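Side-chain contacts in NADP-dependent alcohol dehydrogenase (Entamoeba histolytica, PDB 2OUI), which probably catalyses the reversible, NADP-dependent oxidation of alcohols to aldehydes or ketones, working as a zinc-containing tetramer: residues V146-M151 with K304-I309; L57-V62 with V83-P88. The protein carries 1 engineered substitution. One frame throughout, in Å; residues are numbered along the deposited sequence.

Interaction 1: residues V146-M151 with K304-I309; sequences VMLSDM and KLASLI. With ZN (zinc ion), chain E.
Leu-148 meets Leu-305, Ala-306 and Ile-309 through aliphatic groups alone, so no flat face or edge takes part where the helices touch. The one flat side chain in the two segments, the carboxylate of Asp-150, belongs to another site: its OD2 binds the zinc ion at 1.9 Å, while OD1 stays 3.6 Å from the same ion. His-59 and Cys-37 bind this metal as well.

The apolar contact illustrates how a single leucine can engage a whole helical turn. With CG anti to its carbonyl carbon (chi1 -64°), Leu-148 sends its fork toward helix 298-310, and each methyl has its own task. CD1 lies 3.7 Å from Ala-306 CB, close to the backbone of that small residue. CD2 lies 3.7 Å from Leu-305 CB. It also meets Ile-309 CD1 at 3.8 Å, and here the two side chains reach for each other tip to tip, the isoleucine being fully extended (chi2 180°). Leu-305, by contrast, runs past Leu-148 in the opposite direction, and its side chain goes on to pack against Val-152, Thr-153 and Phe-156 farther along helix 148-161. Beyond the contact, Lys-304 forms a salt bridge with Asp-168 of the second subunit.

Chemically the two segments share only hydrocarbon surface, so the contact between them probably rests on dispersion and the exclusion of water. The start of helix 148-161 thus presents an apolar side chain to helix 298-310 and, two residues on, a metal ligand to the zinc site.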
ATOM      1  N   VAL A 146      -4.691 -26.188 -16.680  1.00 23.18           N
ATOM      2  CA  VAL A 146      -6.018 -26.122 -16.040  1.00 25.49           C
ATOM      3  C   VAL A 146      -5.909 -25.834 -14.532  1.00 25.08           C
ATOM      4  O   VAL A 146      -6.872 -25.357 -13.892  1.00 24.09           O
ATOM      5  CB  VAL A 146      -6.900 -27.363 -16.335  1.00 27.05           C
ATOM      6  CG1 VAL A 146      -6.410 -28.590 -15.577  1.00 30.37           C
ATOM      7  CG2 VAL A 146      -8.355 -27.045 -16.022  1.00 31.41           C
ATOM      8  N   MET A 147      -4.726 -26.098 -13.976  1.00 23.96           N
ATOM      9  CA  MET A 147      -4.454 -25.751 -12.569  1.00 23.58           C
ATOM     10  C   MET A 147      -4.345 -24.253 -12.347  1.00 22.24           C
ATOM     11  O   MET A 147      -4.490 -23.788 -11.213  1.00 24.67           O
ATOM     12  CB  MET A 147      -3.163 -26.424 -12.088  1.00 21.96           C
ATOM     13  CG  MET A 147      -3.168 -27.955 -12.161  1.00 24.08           C
ATOM     14  SD  MET A 147      -4.412 -28.741 -11.118  1.00 28.98           S
ATOM     15  CE  MET A 147      -5.690 -29.150 -12.283  1.00 35.13           C
ATOM     16  N   LEU A 148      -4.074 -23.502 -13.412  1.00 25.01           N
ATOM     17  CA  LEU A 148      -4.053 -22.022 -13.354  1.00 24.84           C
ATOM     18  C   LEU A 148      -5.419 -21.375 -13.075  1.00 25.57           C
ATOM     19  O   LEU A 148      -5.486 -20.335 -12.454  1.00 25.66           O
ATOM     20  CB  LEU A 148      -3.459 -21.437 -14.651  1.00 24.43           C
ATOM     21  CG  LEU A 148      -1.990 -21.750 -14.956  1.00 24.76           C
ATOM     22  CD1 LEU A 148      -1.634 -21.397 -16.391  1.00 27.13           C
ATOM     23  CD2 LEU A 148      -1.053 -21.036 -13.946  1.00 24.11           C
ATOM     24  N   SER A 149      -6.506 -22.004 -13.526  1.00 23.96           N
ATOM     25  CA  SER A 149      -7.838 -21.398 -13.559  1.00 23.28           C
ATOM     26  C   SER A 149      -8.324 -20.998 -12.177  1.00 22.43           C
ATOM     27  O   SER A 149      -8.974 -19.969 -12.028  1.00 21.93           O
ATOM     28  CB  SER A 149      -8.845 -22.421 -14.118  1.00 24.11           C
ATOM     29  OG  SER A 149      -8.471 -22.795 -15.435  1.00 24.96           O
ATOM     30  N   ASP A 150      -7.971 -21.826 -11.195  1.00 21.32           N
ATOM     31  CA  ASP A 150      -8.504 -21.733  -9.838  1.00 23.27           C
ATOM     32  C   ASP A 150      -7.404 -22.096  -8.837  1.00 26.40           C
ATOM     33  O   ASP A 150      -7.157 -21.322  -7.920  1.00 24.08           O
ATOM     34  CB  ASP A 150      -9.728 -22.652  -9.725  1.00 22.98           C
ATOM     35  CG  ASP A 150     -10.518 -22.484  -8.421  1.00 27.42           C
ATOM     36  OD1 ASP A 150     -10.238 -21.540  -7.632  1.00 30.42           O
ATOM     37  OD2 ASP A 150     -11.420 -23.335  -8.194  1.00 27.07           O
ATOM     38  N   MET A 151      -6.709 -23.221  -9.011  1.00 24.24           N
ATOM     39  CA  MET A 151      -5.803 -23.670  -7.926  1.00 23.02           C
ATOM     40  C   MET A 151      -4.610 -22.742  -7.713  1.00 23.81           C
ATOM     41  O   MET A 151      -4.377 -22.271  -6.601  1.00 23.87           O
ATOM     42  CB  MET A 151      -5.329 -25.105  -8.116  1.00 24.18           C
ATOM     43  CG  MET A 151      -6.477 -26.143  -8.193  1.00 23.44           C
ATOM     44  SD  MET A 151      -7.422 -26.252  -6.653  1.00 26.37           S
ATOM     45  CE  MET A 151      -8.791 -25.123  -6.915  1.00 25.09           C
ATOM     46  N   LYS A 304       0.072 -13.877 -16.410  1.00 24.82           N
ATOM     47  CA  LYS A 304       1.128 -13.680 -15.391  1.00 26.63           C
ATOM     48  C   LYS A 304       1.516 -15.004 -14.768  1.00 25.86           C
ATOM     49  O   LYS A 304       2.703 -15.350 -14.717  1.00 24.92           O
ATOM     50  CB  LYS A 304       0.661 -12.765 -14.250  1.00 27.07           C
ATOM     51  CG  LYS A 304       0.142 -11.403 -14.668  1.00 36.13           C
ATOM     52  CD  LYS A 304       1.209 -10.551 -15.182  1.00 43.54           C
ATOM     53  CE  LYS A 304       1.764  -9.696 -14.085  1.00 44.23           C
ATOM     54  NZ  LYS A 304       2.565  -8.673 -14.802  1.00 38.98           N
ATOM     55  N   LEU A 305       0.508 -15.738 -14.288  1.00 22.63           N
ATOM     56  CA  LEU A 305       0.749 -17.023 -13.607  1.00 23.41           C
ATOM     57  C   LEU A 305       1.318 -18.050 -14.596  1.00 23.40           C
ATOM     58  O   LEU A 305       2.275 -18.773 -14.285  1.00 24.47           O
ATOM     59  CB  LEU A 305      -0.546 -17.527 -12.970  1.00 23.16           C
ATOM     60  CG  LEU A 305      -1.041 -16.620 -11.825  1.00 25.94           C
ATOM     61  CD1 LEU A 305      -2.314 -17.191 -11.257  1.00 27.15           C
ATOM     62  CD2 LEU A 305       0.027 -16.515 -10.748  1.00 30.52           C
ATOM     63  N   ALA A 306       0.773 -18.071 -15.804  1.00 24.24           N
ATOM     64  CA  ALA A 306       1.267 -18.984 -16.834  1.00 24.52           C
ATOM     65  C   ALA A 306       2.745 -18.747 -17.132  1.00 25.12           C
ATOM     66  O   ALA A 306       3.479 -19.687 -17.513  1.00 23.72           O
ATOM     67  CB  ALA A 306       0.450 -18.877 -18.131  1.00 24.85           C
ATOM     68  N   SER A 307       3.200 -17.501 -17.007  1.00 24.23           N
ATOM     69  CA  SER A 307       4.606 -17.217 -17.300  0.50 22.29           C
ATOM     70  C   SER A 307       5.516 -17.905 -16.281  1.00 22.49           C
ATOM     71  O   SER A 307       6.655 -18.217 -16.590  1.00 23.57           O
ATOM     72  CB  SER A 307       4.881 -15.716 -17.365  0.50 22.56           C
ATOM     73  OG  SER A 307       4.915 -15.181 -16.059  0.50 16.47           O
ATOM     74  N   LEU A 308       5.011 -18.161 -15.064  1.00 23.22           N
ATOM     75  CA  LEU A 308       5.811 -18.910 -14.077  1.00 21.95           C
ATOM     76  C   LEU A 308       6.013 -20.354 -14.508  1.00 23.15           C
ATOM     77  O   LEU A 308       7.049 -20.947 -14.211  1.00 21.66           O
ATOM     78  CB  LEU A 308       5.160 -18.889 -12.694  1.00 20.73           C
ATOM     79  CG  LEU A 308       5.158 -17.493 -12.045  1.00 23.06           C
ATOM     80  CD1 LEU A 308       4.478 -17.489 -10.681  1.00 22.16           C
ATOM     81  CD2 LEU A 308       6.595 -17.014 -11.917  1.00 22.55           C
ATOM     82  N   ILE A 309       5.010 -20.924 -15.182  1.00 23.00           N
ATOM     83  CA  ILE A 309       5.133 -22.284 -15.701  1.00 22.57           C
ATOM     84  C   ILE A 309       6.096 -22.299 -16.892  1.00 22.86           C
ATOM     85  O   ILE A 309       7.023 -23.106 -16.936  1.00 25.54           O
ATOM     86  CB  ILE A 309       3.771 -22.907 -16.085  1.00 21.98           C
ATOM     87  CG1 ILE A 309       2.827 -22.965 -14.871  1.00 19.08           C
ATOM     88  CG2 ILE A 309       3.969 -24.325 -16.639  1.00 25.48           C
ATOM     89  CD1 ILE A 309       1.450 -23.574 -15.206  1.00 24.88           C
TER
HETATM   90 ZN    ZN E 361     -12.939 -23.887  -7.272  1.00 19.45          ZN

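Interaction 2: residues L57-V62 with V83-P88; sequences LGHEAV and VPAITP. With ZN (zinc ion), chain E.
The backbones of Ala-61 and Val-83 are joined by one hydrogen bond, from Val-83 N to Ala-61 O (3.0 Å, N-H...O angle 153°), and the chains stay close beyond it, with the CA atoms of His-59 and Ala-85 4.9 Å apart, although strand-like pairing gives way there to a water bridge. Ala-85 turns its methyl toward the other segment. Its CB lies 3.2 Å from His-59 O, and its CA-H group makes a further contact with that same oxygen. The methyl also approaches the imidazole obliquely, 3.8 Å from His-59 CD2. The histidine ring itself is committed to the metal: NE2 binds zinc at 2.1 Å, ND1 is hydrogen-bonded to Ser-113, and Trp-110 meets the ring edge-to-face. With chi1 at 49°, CG sits between the backbone N and the carbonyl carbon, a rotamer that, with chi2 -101°, leaves NE2 directed at the zinc. Both ring nitrogens being held, rotation of the imidazole is probably restrained. Ala-61 CB and Val-83 CG2 are loosely apposed at 4.2 Å.

Ala-61 N and Val-83 O are 4.2 Å from each other, and a water takes up the gap. It donates to Val-83 O at 2.7 Å, while its bonds to His-59 O and Ala-61 N are weak. This is an example of a water bridging backbone groups that do not bond directly.

Phe-124 of strand 124-126 packs on both Ala-61 and Val-83. Glu-60 reaches the start of helix 148-161 and forms a salt bridge with Lys-346 of strand 346-350, and His-59 rests against Ser-39 and Asp-40 of helix 38-46. The contact therefore lies where the antiparallel strands 61-68 and 80-83 of the GroES-like domain adjoin the zinc-binding loop.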
ATOM      1  N   LEU A  57     -22.139 -27.486 -13.644  1.00 20.87           N
ATOM      2  CA  LEU A  57     -21.095 -27.366 -12.629  1.00 19.93           C
ATOM      3  C   LEU A  57     -19.734 -27.124 -13.259  1.00 21.39           C
ATOM      4  O   LEU A  57     -19.613 -27.127 -14.479  1.00 20.82           O
ATOM      5  CB  LEU A  57     -21.074 -28.611 -11.737  1.00 19.20           C
ATOM      6  CG  LEU A  57     -22.325 -28.752 -10.868  1.00 21.82           C
ATOM      7  CD1 LEU A  57     -22.394 -30.140 -10.309  1.00 23.66           C
ATOM      8  CD2 LEU A  57     -22.301 -27.704  -9.747  1.00 25.87           C
ATOM      9  N   GLY A  58     -18.730 -26.896 -12.415  1.00 20.47           N
ATOM     10  CA  GLY A  58     -17.353 -26.718 -12.871  1.00 19.74           C
ATOM     11  C   GLY A  58     -16.927 -25.310 -13.241  1.00 19.86           C
ATOM     12  O   GLY A  58     -17.695 -24.528 -13.830  1.00 21.90           O
ATOM     13  N   HIS A  59     -15.683 -24.978 -12.909  1.00 21.39           N
ATOM     14  CA  HIS A  59     -15.145 -23.659 -13.188  1.00 20.71           C
ATOM     15  C   HIS A  59     -13.631 -23.682 -13.438  1.00 21.35           C
ATOM     16  O   HIS A  59     -12.941 -22.674 -13.243  1.00 22.59           O
ATOM     17  CB  HIS A  59     -15.505 -22.658 -12.075  1.00 22.09           C
ATOM     18  CG  HIS A  59     -15.231 -23.153 -10.680  1.00 21.66           C
ATOM     19  ND1 HIS A  59     -16.222 -23.651  -9.861  1.00 24.85           N
ATOM     20  CD2 HIS A  59     -14.084 -23.208  -9.956  1.00 22.44           C
ATOM     21  CE1 HIS A  59     -15.694 -24.013  -8.701  1.00 22.48           C
ATOM     22  NE2 HIS A  59     -14.398 -23.754  -8.733  1.00 24.15           N
ATOM     23  N   GLU A  60     -13.121 -24.825 -13.898  1.00 22.58           N
ATOM     24  CA  GLU A  60     -11.712 -24.972 -14.202  1.00 20.46           C
ATOM     25  C   GLU A  60     -11.607 -25.661 -15.561  1.00 20.80           C
ATOM     26  O   GLU A  60     -11.955 -26.827 -15.680  1.00 22.06           O
ATOM     27  CB  GLU A  60     -11.054 -25.846 -13.135  1.00 23.10           C
ATOM     28  CG  GLU A  60     -10.974 -25.149 -11.778  1.00 20.31           C
ATOM     29  CD  GLU A  60     -10.673 -26.107 -10.644  1.00 27.54           C
ATOM     30  OE1 GLU A  60      -9.474 -26.246 -10.303  1.00 27.82           O
ATOM     31  OE2 GLU A  60     -11.627 -26.749 -10.132  1.00 30.25           O
ATOM     32  N   ALA A  61     -11.142 -24.914 -16.563  1.00 20.16           N
ATOM     33  CA  ALA A  61     -11.084 -25.424 -17.953  1.00 21.81           C
ATOM     34  C   ALA A  61      -9.934 -24.805 -18.721  1.00 23.11           C
ATOM     35  O   ALA A  61      -9.605 -23.639 -18.526  1.00 22.75           O
ATOM     36  CB  ALA A  61     -12.376 -25.099 -18.695  1.00 22.24           C
ATOM     37  N   VAL A  62      -9.361 -25.607 -19.615  1.00 19.77           N
ATOM     38  CA  VAL A  62      -8.593 -25.133 -20.780  1.00 23.51           C
ATOM     39  C   VAL A  62      -9.514 -25.522 -21.935  1.00 21.80           C
ATOM     40  O   VAL A  62     -10.087 -26.610 -21.922  1.00 20.81           O
ATOM     41  CB  VAL A  62      -7.245 -25.862 -20.899  1.00 24.72           C
ATOM     42  CG1 VAL A  62      -6.613 -25.679 -22.289  1.00 24.86           C
ATOM     43  CG2 VAL A  62      -6.299 -25.372 -19.788  1.00 24.47           C
ATOM     44  N   VAL A  83      -9.073 -20.800 -19.326  1.00 22.19           N
ATOM     45  CA  VAL A  83     -10.273 -20.126 -18.848  1.00 20.52           C
ATOM     46  C   VAL A  83     -10.156 -19.885 -17.334  1.00 21.43           C
ATOM     47  O   VAL A  83     -10.057 -20.855 -16.565  1.00 22.89           O
ATOM     48  CB  VAL A  83     -11.538 -20.968 -19.126  1.00 23.40           C
ATOM     49  CG1 VAL A  83     -12.804 -20.157 -18.787  1.00 23.57           C
ATOM     50  CG2 VAL A  83     -11.577 -21.437 -20.612  1.00 19.37           C
ATOM     51  N   PRO A  84     -10.167 -18.607 -16.896  1.00 22.64           N
ATOM     52  CA  PRO A  84     -10.080 -18.377 -15.440  1.00 21.86           C
ATOM     53  C   PRO A  84     -11.416 -18.725 -14.782  1.00 25.72           C
ATOM     54  O   PRO A  84     -12.453 -18.577 -15.418  1.00 23.24           O
ATOM     55  CB  PRO A  84      -9.788 -16.872 -15.327  1.00 22.46           C
ATOM     56  CG  PRO A  84     -10.404 -16.266 -16.610  1.00 22.21           C
ATOM     57  CD  PRO A  84     -10.267 -17.360 -17.676  1.00 23.76           C
ATOM     58  N   ALA A  85     -11.405 -19.207 -13.529  1.00 23.72           N
ATOM     59  CA  ALA A  85     -12.668 -19.501 -12.837  1.00 22.65           C
ATOM     60  C   ALA A  85     -13.493 -18.218 -12.697  1.00 20.93           C
ATOM     61  O   ALA A  85     -14.723 -18.261 -12.712  1.00 22.13           O
ATOM     62  CB  ALA A  85     -12.418 -20.107 -11.438  1.00 22.25           C
ATOM     63  N   ILE A  86     -12.784 -17.089 -12.536  1.00 21.73           N
ATOM     64  CA  ILE A  86     -13.399 -15.768 -12.327  1.00 22.67           C
ATOM     65  C   ILE A  86     -13.291 -14.994 -13.624  1.00 21.24           C
ATOM     66  O   ILE A  86     -12.194 -14.829 -14.186  1.00 21.70           O
ATOM     67  CB  ILE A  86     -12.769 -14.984 -11.124  1.00 23.19           C
ATOM     68  CG1 ILE A  86     -13.393 -15.435  -9.772  1.00 24.58           C
ATOM     69  CG2 ILE A  86     -13.007 -13.473 -11.245  1.00 22.67           C
ATOM     70  CD1 ILE A  86     -13.388 -16.946  -9.498  1.00 21.59           C
ATOM     71  N   THR A  87     -14.449 -14.582 -14.127  1.00 22.46           N
ATOM     72  CA  THR A  87     -14.550 -13.899 -15.424  1.00 21.52           C
ATOM     73  C   THR A  87     -15.333 -12.597 -15.176  1.00 22.40           C
ATOM     74  O   THR A  87     -16.552 -12.538 -15.380  1.00 22.02           O
ATOM     75  CB  THR A  87     -15.310 -14.765 -16.486  1.00 21.74           C
ATOM     76  OG1 THR A  87     -16.566 -15.166 -15.935  1.00 22.26           O
ATOM     77  CG2 THR A  87     -14.520 -16.008 -16.890  1.00 23.45           C
ATOM     78  N   PRO A  88     -14.642 -11.543 -14.718  1.00 22.18           N
ATOM     79  CA  PRO A  88     -15.333 -10.314 -14.306  1.00 21.57           C
ATOM     80  C   PRO A  88     -16.072  -9.546 -15.419  1.00 23.34           C
ATOM     81  O   PRO A  88     -15.809  -9.727 -16.626  1.00 23.02           O
ATOM     82  CB  PRO A  88     -14.181  -9.424 -13.767  1.00 22.31           C
ATOM     83  CG  PRO A  88     -13.090 -10.397 -13.406  1.00 20.20           C
ATOM     84  CD  PRO A  88     -13.188 -11.447 -14.521  1.00 19.60           C
TER
HETATM   85 ZN    ZN E 361     -12.939 -23.887  -7.272  1.00 19.45          ZN
HETATM   86  O   HOH W   1     -12.308 -22.161 -15.937  1.00 23.08           O

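From the N terminus, interaction 2 comes first: 57-62 meets 83-88 and closes a short loop of 20 residues containing most of strands 61-68 and 80-83. Interaction 1 opens only later, at 146-151, and closes at 304-309 over 152 residues that include all six strands of the Rossmann-type parallel sheet. The two are thus in series, neither nesting nor crossing. In space they adjoin: the Ser-149 hydroxyl and carbonyl probably hydrogen-bond to the backbone of Val-83 and Ala-85, while Asp-150 and His-59 share the zinc ion. Together they tie the GroES-like strands, through the start of helix 148-161, to helix 298-310.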